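Local coordinates for protein cellulose 1,4-beta-cellobiosidase (Thermobifida fusca, PDB 4JJJ) that probably cleaves cellulose as a family 48 cellobiohydrolase, releasing cellobiose units, with this chain comprising the catalytic domain of a longer protein, at residues M80-N94 against T140-V152. The protein carries 1 engineered substitution. Sequence-based numbering, arbitrary orientation.
Sequences METFIIPGTKDQPTN and TNEIYGMHWLLDV. With ZN (zinc ion), chain B; BGC (beta-D-glucopyranose), chain D.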
ATOM      1  N   MET A  80      -0.316  16.783  -0.115  0.50  7.27           N
ATOM      2  CA  MET A  80      -0.230  15.667   0.869  0.50  7.36           C
ATOM      3  C   MET A  80      -0.455  16.164   2.314  0.50  7.55           C
ATOM      4  O   MET A  80      -1.271  15.633   3.101  0.50  7.03           O
ATOM      5  CB  MET A  80       1.116  14.917   0.697  0.50  7.13           C
ATOM      6  CG  MET A  80       1.271  13.534   1.403  0.50  7.16           C
ATOM      7  SD  MET A  80       2.939  12.857   1.097  0.50  7.34           S
ATOM      8  CE  MET A  80       3.043  13.664  -0.500  0.50  6.01           C
ATOM      9  N   GLU A  81       0.304  17.191   2.735  1.00  8.37           N
ATOM     10  CA  GLU A  81       0.172  17.743   4.104  1.00  8.82           C
ATOM     11  C   GLU A  81      -1.183  18.315   4.366  1.00  9.16           C
ATOM     12  O   GLU A  81      -1.688  18.245   5.503  1.00  9.78           O
ATOM     13  CB  GLU A  81       1.293  18.778   4.367  1.00 10.27           C
ATOM     14  CG  GLU A  81       2.630  18.204   4.563  1.00 11.44           C
ATOM     15  CD  GLU A  81       3.678  19.220   4.950  1.00 14.60           C
ATOM     16  OE1 GLU A  81       3.423  20.390   4.545  1.00 17.91           O
ATOM     17  OE2 GLU A  81       4.667  18.859   5.597  1.00 12.35           O
ATOM     18  N   THR A  82      -1.826  18.868   3.375  1.00  8.80           N
ATOM     19  CA  THR A  82      -3.110  19.478   3.534  1.00  8.83           C
ATOM     20  C   THR A  82      -4.269  18.523   3.619  1.00  8.74           C
ATOM     21  O   THR A  82      -5.211  18.726   4.384  1.00  8.90           O
ATOM     22  CB  THR A  82      -3.368  20.546   2.419  1.00  9.91           C
ATOM     23  OG1 THR A  82      -2.298  21.487   2.412  1.00  9.46           O
ATOM     24  CG2 THR A  82      -4.635  21.250   2.548  1.00 11.08           C
ATOM     25  N   PHE A  83      -4.159  17.429   2.844  1.00  7.32           N
ATOM     26  CA  PHE A  83      -5.334  16.614   2.574  1.00  6.80           C
ATOM     27  C   PHE A  83      -5.280  15.177   3.093  1.00  6.80           C
ATOM     28  O   PHE A  83      -6.293  14.552   3.165  1.00  6.69           O
ATOM     29  CB  PHE A  83      -5.758  16.630   1.111  1.00  7.84           C
ATOM     30  CG  PHE A  83      -6.133  17.988   0.633  1.00  8.47           C
ATOM     31  CD1 PHE A  83      -7.220  18.636   1.211  1.00 10.22           C
ATOM     32  CD2 PHE A  83      -5.384  18.610  -0.356  1.00  9.59           C
ATOM     33  CE1 PHE A  83      -7.589  19.926   0.766  1.00 11.23           C
ATOM     34  CE2 PHE A  83      -5.750  19.860  -0.850  1.00 10.69           C
ATOM     35  CZ  PHE A  83      -6.810  20.494  -0.262  1.00 11.04           C
ATOM     36  N   ILE A  84      -4.105  14.622   3.319  1.00  6.45           N
ATOM     37  CA  ILE A  84      -4.025  13.204   3.664  1.00  6.07           C
ATOM     38  C   ILE A  84      -3.149  12.859   4.883  1.00  6.53           C
ATOM     39  O   ILE A  84      -3.264  11.755   5.350  1.00  6.20           O
ATOM     40  CB  ILE A  84      -3.658  12.341   2.454  1.00  5.75           C
ATOM     41  CG1 ILE A  84      -4.230  10.913   2.585  1.00  6.34           C
ATOM     42  CG2 ILE A  84      -2.174  12.357   2.165  1.00  5.68           C
ATOM     43  CD1 ILE A  84      -4.127  10.086   1.300  1.00  6.52           C
ATOM     44  N   ILE A  85      -2.323  13.786   5.361  1.00  6.91           N
ATOM     45  CA  ILE A  85      -1.656  13.615   6.649  1.00  6.81           C
ATOM     46  C   ILE A  85      -2.611  14.305   7.627  1.00  7.22           C
ATOM     47  O   ILE A  85      -2.743  15.494   7.567  1.00  8.65           O
ATOM     48  CB  ILE A  85      -0.273  14.255   6.688  1.00  6.88           C
ATOM     49  CG1 ILE A  85       0.623  13.546   5.643  1.00  6.92           C
ATOM     50  CG2 ILE A  85       0.270  14.120   8.100  1.00  7.26           C
ATOM     51  CD1 ILE A  85       2.051  14.005   5.604  1.00  8.22           C
ATOM     52  N   PRO A  86      -3.293  13.568   8.500  1.00  7.44           N
ATOM     53  CA  PRO A  86      -4.282  14.190   9.343  1.00  7.74           C
ATOM     54  C   PRO A  86      -3.746  15.394  10.074  1.00  8.33           C
ATOM     55  O   PRO A  86      -2.664  15.306  10.714  1.00  8.17           O
ATOM     56  CB  PRO A  86      -4.674  13.015  10.292  1.00  7.87           C
ATOM     57  CG  PRO A  86      -4.467  11.752   9.428  1.00  7.94           C
ATOM     58  CD  PRO A  86      -3.178  12.109   8.720  1.00  8.40           C
ATOM     59  N   GLY A  87      -4.538  16.495  10.028  1.00  9.42           N
ATOM     60  CA  GLY A  87      -4.106  17.657  10.783  1.00  9.30           C
ATOM     61  C   GLY A  87      -4.598  17.610  12.203  1.00  9.74           C
ATOM     62  O   GLY A  87      -5.236  16.689  12.581  1.00  8.25           O
ATOM     63  N   THR A  88      -4.375  18.677  12.968  1.00 10.14           N
ATOM     64  CA  THR A  88      -4.800  18.667  14.370  1.00 11.31           C
ATOM     65  C   THR A  88      -6.326  18.434  14.506  1.00 10.52           C
ATOM     66  O   THR A  88      -6.772  17.580  15.308  1.00  9.38           O
ATOM     67  CB  THR A  88      -4.400  19.996  15.046  1.00 13.14           C
ATOM     68  OG1 THR A  88      -2.968  20.178  14.922  1.00 13.48           O
ATOM     69  CG2 THR A  88      -4.900  20.012  16.511  1.00 13.81           C
ATOM     70  N   LYS A  89      -7.100  19.111  13.670  0.50 11.74           N
ATOM     71  CA  LYS A  89      -8.553  18.910  13.638  0.50 12.62           C
ATOM     72  C   LYS A  89      -8.926  17.466  13.459  0.50 11.20           C
ATOM     73  O   LYS A  89      -9.898  16.970  14.077  0.50  9.66           O
ATOM     74  CB  LYS A  89      -9.212  19.774  12.546  0.50 14.02           C
ATOM     75  CG  LYS A  89      -8.819  19.427  11.090  0.50 16.76           C
ATOM     76  CD  LYS A  89      -9.292  20.579  10.199  0.50 19.11           C
ATOM     77  CE  LYS A  89      -9.520  20.181   8.772  0.50 21.04           C
ATOM     78  NZ  LYS A  89      -8.287  20.233   7.972  0.50 22.30           N
ATOM     79  N   ASP A  90      -8.161  16.782  12.602  1.00  9.91           N
ATOM     80  CA  ASP A  90      -8.451  15.408  12.245  1.00  9.66           C
ATOM     81  C   ASP A  90      -7.972  14.375  13.287  1.00  7.63           C
ATOM     82  O   ASP A  90      -8.605  13.358  13.465  1.00  8.56           O
ATOM     83  CB  ASP A  90      -7.786  15.063  10.902  1.00  8.99           C
ATOM     84  CG  ASP A  90      -8.143  16.058   9.769  1.00  8.51           C
ATOM     85  OD1 ASP A  90      -9.364  16.054   9.426  1.00  8.43           O
ATOM     86  OD2 ASP A  90      -7.220  16.693   9.216  1.00  9.86           O
ATOM     87  N   GLN A  91      -6.865  14.653  13.971  1.00  8.80           N
ATOM     88  CA  GLN A  91      -6.336  13.786  15.037  1.00  8.07           C
ATOM     89  C   GLN A  91      -6.086  14.608  16.306  1.00  9.20           C
ATOM     90  O   GLN A  91      -4.975  14.896  16.723  1.00  8.55           O
ATOM     91  CB  GLN A  91      -5.053  13.045  14.588  1.00  8.11           C
ATOM     92  CG  GLN A  91      -3.963  13.981  14.073  1.00  8.07           C
ATOM     93  CD  GLN A  91      -2.640  13.264  13.871  1.00  8.75           C
ATOM     94  OE1 GLN A  91      -2.207  12.516  14.739  1.00  8.34           O
ATOM     95  NE2 GLN A  91      -1.957  13.525  12.754  1.00  8.19           N
ATOM     96  N   PRO A  92      -7.204  15.020  16.968  1.00  8.92           N
ATOM     97  CA  PRO A  92      -7.048  16.098  17.998  1.00 11.33           C
ATOM     98  C   PRO A  92      -6.659  15.713  19.412  1.00 11.29           C
ATOM     99  O   PRO A  92      -6.216  16.619  20.180  1.00 11.71           O
ATOM    100  CB  PRO A  92      -8.483  16.684  18.011  1.00 11.09           C
ATOM    101  CG  PRO A  92      -9.388  15.553  17.643  1.00 11.12           C
ATOM    102  CD  PRO A  92      -8.578  14.879  16.501  1.00 10.32           C
ATOM    103  N   THR A  93      -6.714  14.413  19.751  1.00 11.30           N
ATOM    104  CA  THR A  93      -6.561  14.016  21.168  1.00 12.09           C
ATOM    105  C   THR A  93      -5.381  13.050  21.407  1.00 11.69           C
ATOM    106  O   THR A  93      -5.445  12.229  22.290  1.00 12.79           O
ATOM    107  CB  THR A  93      -7.873  13.453  21.679  1.00 12.24           C
ATOM    108  OG1 THR A  93      -8.333  12.394  20.839  1.00 14.22           O
ATOM    109  CG2 THR A  93      -8.920  14.489  21.776  1.00 13.73           C
ATOM    110  N   ASN A  94      -4.279  13.208  20.696  1.00 10.26           N
ATOM    111  CA  ASN A  94      -3.112  12.384  20.972  1.00 10.56           C
ATOM    112  C   ASN A  94      -2.521  12.655  22.382  1.00 13.81           C
ATOM    113  O   ASN A  94      -1.793  11.837  22.907  1.00 13.75           O
ATOM    114  CB  ASN A  94      -2.003  12.577  19.939  1.00  9.43           C
ATOM    115  CG  ASN A  94      -2.342  11.963  18.594  1.00  8.77           C
ATOM    116  OD1 ASN A  94      -2.273  10.732  18.425  1.00  9.04           O
ATOM    117  ND2 ASN A  94      -2.621  12.804  17.649  1.00  8.16           N
ATOM    118  N   THR A 140       5.468  17.712  19.089  1.00  9.92           N
ATOM    119  CA  THR A 140       4.042  17.470  18.963  1.00 10.37           C
ATOM    120  C   THR A 140       3.755  15.985  19.269  1.00  9.55           C
ATOM    121  O   THR A 140       4.655  15.145  19.147  1.00 11.61           O
ATOM    122  CB  THR A 140       3.545  17.810  17.542  1.00 11.19           C
ATOM    123  OG1 THR A 140       2.204  17.477  17.383  1.00 12.83           O
ATOM    124  CG2 THR A 140       4.260  16.980  16.531  1.00 12.84           C
ATOM    125  N   ASN A 141       2.565  15.673  19.735  1.00  9.34           N
ATOM    126  CA  ASN A 141       2.135  14.319  19.946  1.00  9.69           C
ATOM    127  C   ASN A 141       1.441  13.742  18.695  1.00  9.76           C
ATOM    128  O   ASN A 141       1.032  12.582  18.717  1.00 10.45           O
ATOM    129  CB  ASN A 141       1.152  14.249  21.114  1.00 10.21           C
ATOM    130  CG  ASN A 141       1.802  14.550  22.422  1.00 12.55           C
ATOM    131  OD1 ASN A 141       2.924  14.129  22.720  1.00 14.06           O
ATOM    132  ND2 ASN A 141       1.091  15.441  23.195  1.00 12.92           N
ATOM    133  N   GLU A 142       1.268  14.498  17.634  1.00  9.62           N
ATOM    134  CA  GLU A 142       0.589  14.094  16.473  1.00  9.37           C
ATOM    135  C   GLU A 142       1.500  13.117  15.653  1.00  9.78           C
ATOM    136  O   GLU A 142       2.719  13.193  15.735  1.00  9.07           O
ATOM    137  CB  GLU A 142       0.257  15.321  15.601  1.00 10.43           C
ATOM    138  CG  GLU A 142      -0.826  16.175  16.283  1.00 10.83           C
ATOM    139  CD  GLU A 142      -1.203  17.434  15.554  1.00 14.69           C
ATOM    140  OE1 GLU A 142      -0.846  17.594  14.371  1.00 18.95           O
ATOM    141  OE2 GLU A 142      -1.825  18.374  16.157  1.00 15.37           O
ATOM    142  N   ILE A 143       0.880  12.324  14.774  1.00  7.93           N
ATOM    143  CA  ILE A 143       1.594  11.353  13.865  1.00  7.68           C
ATOM    144  C   ILE A 143       1.751  12.085  12.566  1.00  7.11           C
ATOM    145  O   ILE A 143       0.782  12.612  12.045  1.00  7.25           O
ATOM    146  CB  ILE A 143       0.770  10.104  13.658  1.00  7.68           C
ATOM    147  CG1 ILE A 143       0.610   9.400  14.929  1.00  8.41           C
ATOM    148  CG2 ILE A 143       1.315   9.167  12.554  1.00  7.87           C
ATOM    149  CD1 ILE A 143       1.809   8.778  15.537  1.00  9.43           C
ATOM    150  N   TYR A 144       2.955  12.083  11.984  1.00  6.78           N
ATOM    151  CA  TYR A 144       3.201  12.581  10.673  1.00  6.61           C
ATOM    152  C   TYR A 144       3.379  11.374   9.692  1.00  7.14           C
ATOM    153  O   TYR A 144       4.466  10.917   9.482  1.00  7.38           O
ATOM    154  CB  TYR A 144       4.441  13.457  10.650  1.00  7.36           C
ATOM    155  CG  TYR A 144       4.676  14.182   9.352  1.00  7.41           C
ATOM    156  CD1 TYR A 144       5.534  13.731   8.395  1.00  8.17           C
ATOM    157  CD2 TYR A 144       4.028  15.374   9.108  1.00  8.15           C
ATOM    158  CE1 TYR A 144       5.756  14.447   7.264  1.00  9.16           C
ATOM    159  CE2 TYR A 144       4.208  16.109   7.984  1.00  8.28           C
ATOM    160  CZ  TYR A 144       5.099  15.641   7.037  1.00  9.11           C
ATOM    161  OH  TYR A 144       5.355  16.434   5.898  1.00  9.72           O
ATOM    162  N   GLY A 145       2.245  10.936   9.203  1.00  6.83           N
ATOM    163  CA  GLY A 145       2.121   9.771   8.304  1.00  7.13           C
ATOM    164  C   GLY A 145       0.876   9.919   7.529  1.00  7.09           C
ATOM    165  O   GLY A 145      -0.061  10.521   8.025  1.00  7.16           O
ATOM    166  N   MET A 146       0.864   9.450   6.267  1.00  5.46           N
ATOM    167  CA  MET A 146      -0.400   9.519   5.493  1.00  5.57           C
ATOM    168  C   MET A 146      -1.435   8.542   5.992  1.00  5.46           C
ATOM    169  O   MET A 146      -1.132   7.357   6.213  1.00  5.84           O
ATOM    170  CB  MET A 146      -0.140   9.325   4.014  1.00  5.46           C
ATOM    171  CG  MET A 146       0.786  10.338   3.383  1.00  6.24           C
ATOM    172  SD  MET A 146       0.796  10.232   1.566  1.00  7.18           S
ATOM    173  CE  MET A 146       2.210   9.227   1.331  1.00  8.67           C
ATOM    174  N   HIS A 147      -2.709   8.946   6.041  1.00  5.05           N
ATOM    175  CA  HIS A 147      -3.806   7.995   6.092  1.00  5.41           C
ATOM    176  C   HIS A 147      -3.988   7.374   4.702  1.00  4.90           C
ATOM    177  O   HIS A 147      -3.616   7.952   3.691  1.00  5.01           O
ATOM    178  CB  HIS A 147      -5.075   8.676   6.554  1.00  5.74           C
ATOM    179  CG  HIS A 147      -6.286   7.800   6.522  1.00  5.59           C
ATOM    180  ND1 HIS A 147      -6.444   6.701   7.318  1.00  5.56           N
ATOM    181  CD2 HIS A 147      -7.385   7.830   5.719  1.00  6.52           C
ATOM    182  CE1 HIS A 147      -7.569   6.094   7.050  1.00  5.65           C
ATOM    183  NE2 HIS A 147      -8.182   6.762   6.096  1.00  6.08           N
ATOM    184  N   TRP A 148      -4.541   6.156   4.631  1.00  4.62           N
ATOM    185  CA  TRP A 148      -4.418   5.432   3.368  1.00  4.88           C
ATOM    186  C   TRP A 148      -5.436   5.780   2.287  1.00  5.04           C
ATOM    187  O   TRP A 148      -5.150   5.501   1.113  1.00  5.38           O
ATOM    188  CB  TRP A 148      -4.396   3.903   3.611  1.00  4.79           C
ATOM    189  CG  TRP A 148      -5.726   3.199   3.550  1.00  4.78           C
ATOM    190  CD1 TRP A 148      -6.689   3.063   4.544  1.00  5.30           C
ATOM    191  CD2 TRP A 148      -6.261   2.484   2.409  1.00  4.71           C
ATOM    192  NE1 TRP A 148      -7.716   2.333   4.058  1.00  5.32           N
ATOM    193  CE2 TRP A 148      -7.519   1.976   2.768  1.00  4.98           C
ATOM    194  CE3 TRP A 148      -5.798   2.255   1.103  1.00  4.65           C
ATOM    195  CZ2 TRP A 148      -8.269   1.188   1.898  1.00  5.34           C
ATOM    196  CZ3 TRP A 148      -6.559   1.459   0.229  1.00  5.12           C
ATOM    197  CH2 TRP A 148      -7.787   0.931   0.641  1.00  5.09           C
ATOM    198  N   LEU A 149      -6.590   6.253   2.682  1.00  5.05           N
ATOM    199  CA  LEU A 149      -7.775   6.302   1.758  1.00  4.99           C
ATOM    200  C   LEU A 149      -8.596   7.552   2.025  1.00  5.30           C
ATOM    201  O   LEU A 149      -8.978   7.905   3.193  1.00  5.53           O
ATOM    202  CB  LEU A 149      -8.742   5.149   2.024  1.00  5.60           C
ATOM    203  CG  LEU A 149      -9.825   4.871   1.006  1.00  5.82           C
ATOM    204  CD1 LEU A 149      -9.325   4.501  -0.358  1.00  5.82           C
ATOM    205  CD2 LEU A 149     -10.775   3.891   1.626  1.00  6.18           C
ATOM    206  N   LEU A 150      -8.826   8.303   0.930  1.00  5.56           N
ATOM    207  CA  LEU A 150      -9.743   9.468   0.890  1.00  5.43           C
ATOM    208  C   LEU A 150     -10.840   9.236  -0.090  1.00  5.41           C
ATOM    209  O   LEU A 150     -10.699   8.459  -1.045  1.00  5.10           O
ATOM    210  CB  LEU A 150      -9.028  10.728   0.471  1.00  5.85           C
ATOM    211  CG  LEU A 150      -7.842  11.193   1.343  1.00  6.58           C
ATOM    212  CD1 LEU A 150      -7.126  12.329   0.626  1.00  6.58           C
ATOM    213  CD2 LEU A 150      -8.291  11.657   2.719  1.00  7.50           C
ATOM    214  N   ASP A 151     -11.943   9.953   0.105  1.00  5.63           N
ATOM    215  CA  ASP A 151     -13.019  10.039  -0.859  1.00  7.04           C
ATOM    216  C   ASP A 151     -12.973  11.441  -1.486  1.00  7.17           C
ATOM    217  O   ASP A 151     -13.407  12.351  -0.847  1.00  7.13           O
ATOM    218  CB  ASP A 151     -14.340   9.770  -0.176  1.00  7.06           C
ATOM    219  CG  ASP A 151     -15.525   9.813  -1.090  1.00  7.80           C
ATOM    220  OD1 ASP A 151     -15.413  10.036  -2.330  1.00  8.24           O
ATOM    221  OD2 ASP A 151     -16.662   9.409  -0.604  1.00  8.83           O
ATOM    222  N   VAL A 152     -12.342  11.553  -2.641  1.00  7.20           N
ATOM    223  CA  VAL A 152     -12.000  12.879  -3.221  1.00  8.15           C
ATOM    224  C   VAL A 152     -13.250  13.705  -3.676  1.00  8.51           C
ATOM    225  O   VAL A 152     -13.279  14.875  -3.432  1.00 10.73           O
ATOM    226  CB  VAL A 152     -11.000  12.684  -4.365  1.00  8.34           C
ATOM    227  CG1 VAL A 152     -10.572  14.106  -4.878  1.00  9.27           C
ATOM    228  CG2 VAL A 152      -9.764  11.972  -3.899  1.00  8.63           C
TER
HETATM  229 ZN    ZN B 732       4.713  21.997   3.933  0.50 52.88          ZN
HETATM  230  C2  BGC D   1      -4.555  -2.460   2.085  1.00  7.01           C
HETATM  231  C3  BGC D   1      -5.589  -2.461   3.211  1.00  6.09           C
HETATM  232  C4  BGC D   1      -5.067  -1.645   4.349  1.00  5.99           C
HETATM  233  C5  BGC D   1      -4.668  -0.243   3.977  1.00  5.23           C
HETATM  234  C6  BGC D   1      -4.101   0.582   5.126  1.00  4.65           C
HETATM  235  C1  BGC D   1      -4.134  -1.038   1.844  1.00  5.91           C
HETATM  236  O1  BGC D   1      -3.093  -1.013   0.854  1.00  5.90           O
HETATM  237  O2  BGC D   1      -5.026  -3.080   0.869  1.00  8.90           O
HETATM  238  O3  BGC D   1      -5.737  -3.842   3.628  1.00  6.51           O
HETATM  239  O4  BGC D   1      -6.270  -1.483   5.181  1.00  5.93           O
HETATM  240  O5  BGC D   1      -3.643  -0.351   2.974  1.00  5.20           O
HETATM  241  O6  BGC D   1      -2.974  -0.140   5.702  1.00  4.67           O
HETATM  242  O   HOH W   1      -0.572  16.736  11.854  0.50 10.83           O
HETATM  243  O   HOH W   2       5.960  23.785   4.092  0.50 24.49           O
HETATM  244  O   HOH W   3       3.731  22.354   2.248  0.50 21.03           O
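A zinc site borders this contact, where E81 meets Y144. The E81 carboxylate divides its oxygens: OE1 coordinates zinc, which also takes K255 and two waters, while the anti lone pair of OE2 accepts from Y144 OH at 2.5 Å, in the plane of the ring at its edge. Carboxylate and ring planes stand 84° apart. Y144 OH is also hydrogen-bonded to W77 NE1 of helix 71-83, a second partner that helps to fix the hydroxyl. Over one face of the same ring lies I85 CD1, 3.9 Å from the centroid and 19° off its normal, a CH-pi contact.

Next to it I84 CG2 packs on M146 SD at 3.7 Å; F53 of helix 50-67 borders this apolar cluster. In the (alpha/alpha)6 barrel of family 48, the contact joins the C-terminal end of helix 71-83 to the loop leading into strand 149-151. H147 N donates to I84 O (2.9 Å), and L150 CD1 meets I84 CG1 at 3.8 Å. The W148 CB is directed away from 80-94, and its indole turns one face to a glucose of the glucan-binding cleft, whose C5 lies 3.5 Å above the ring plane, offset toward the rim.

Away from the helix, the Q91 amide pairs with the backbone of I143 in both directions: OE1 accepts from I143 N (3.1 Å, 176° at the hydrogen), and NE2 donates to I143 O on a lone pair. NE2 also donates to P86 O, and both acceptors lie close to the amide plane, which fixes its rotation. OE1 additionally accepts from N94 ND2 and from W303. E142, extended beyond CG, reaches T88, whose OG1 donates to OE2; the separation is so short that its exact length is doubtful. A water links E142 OE1 to P86 O.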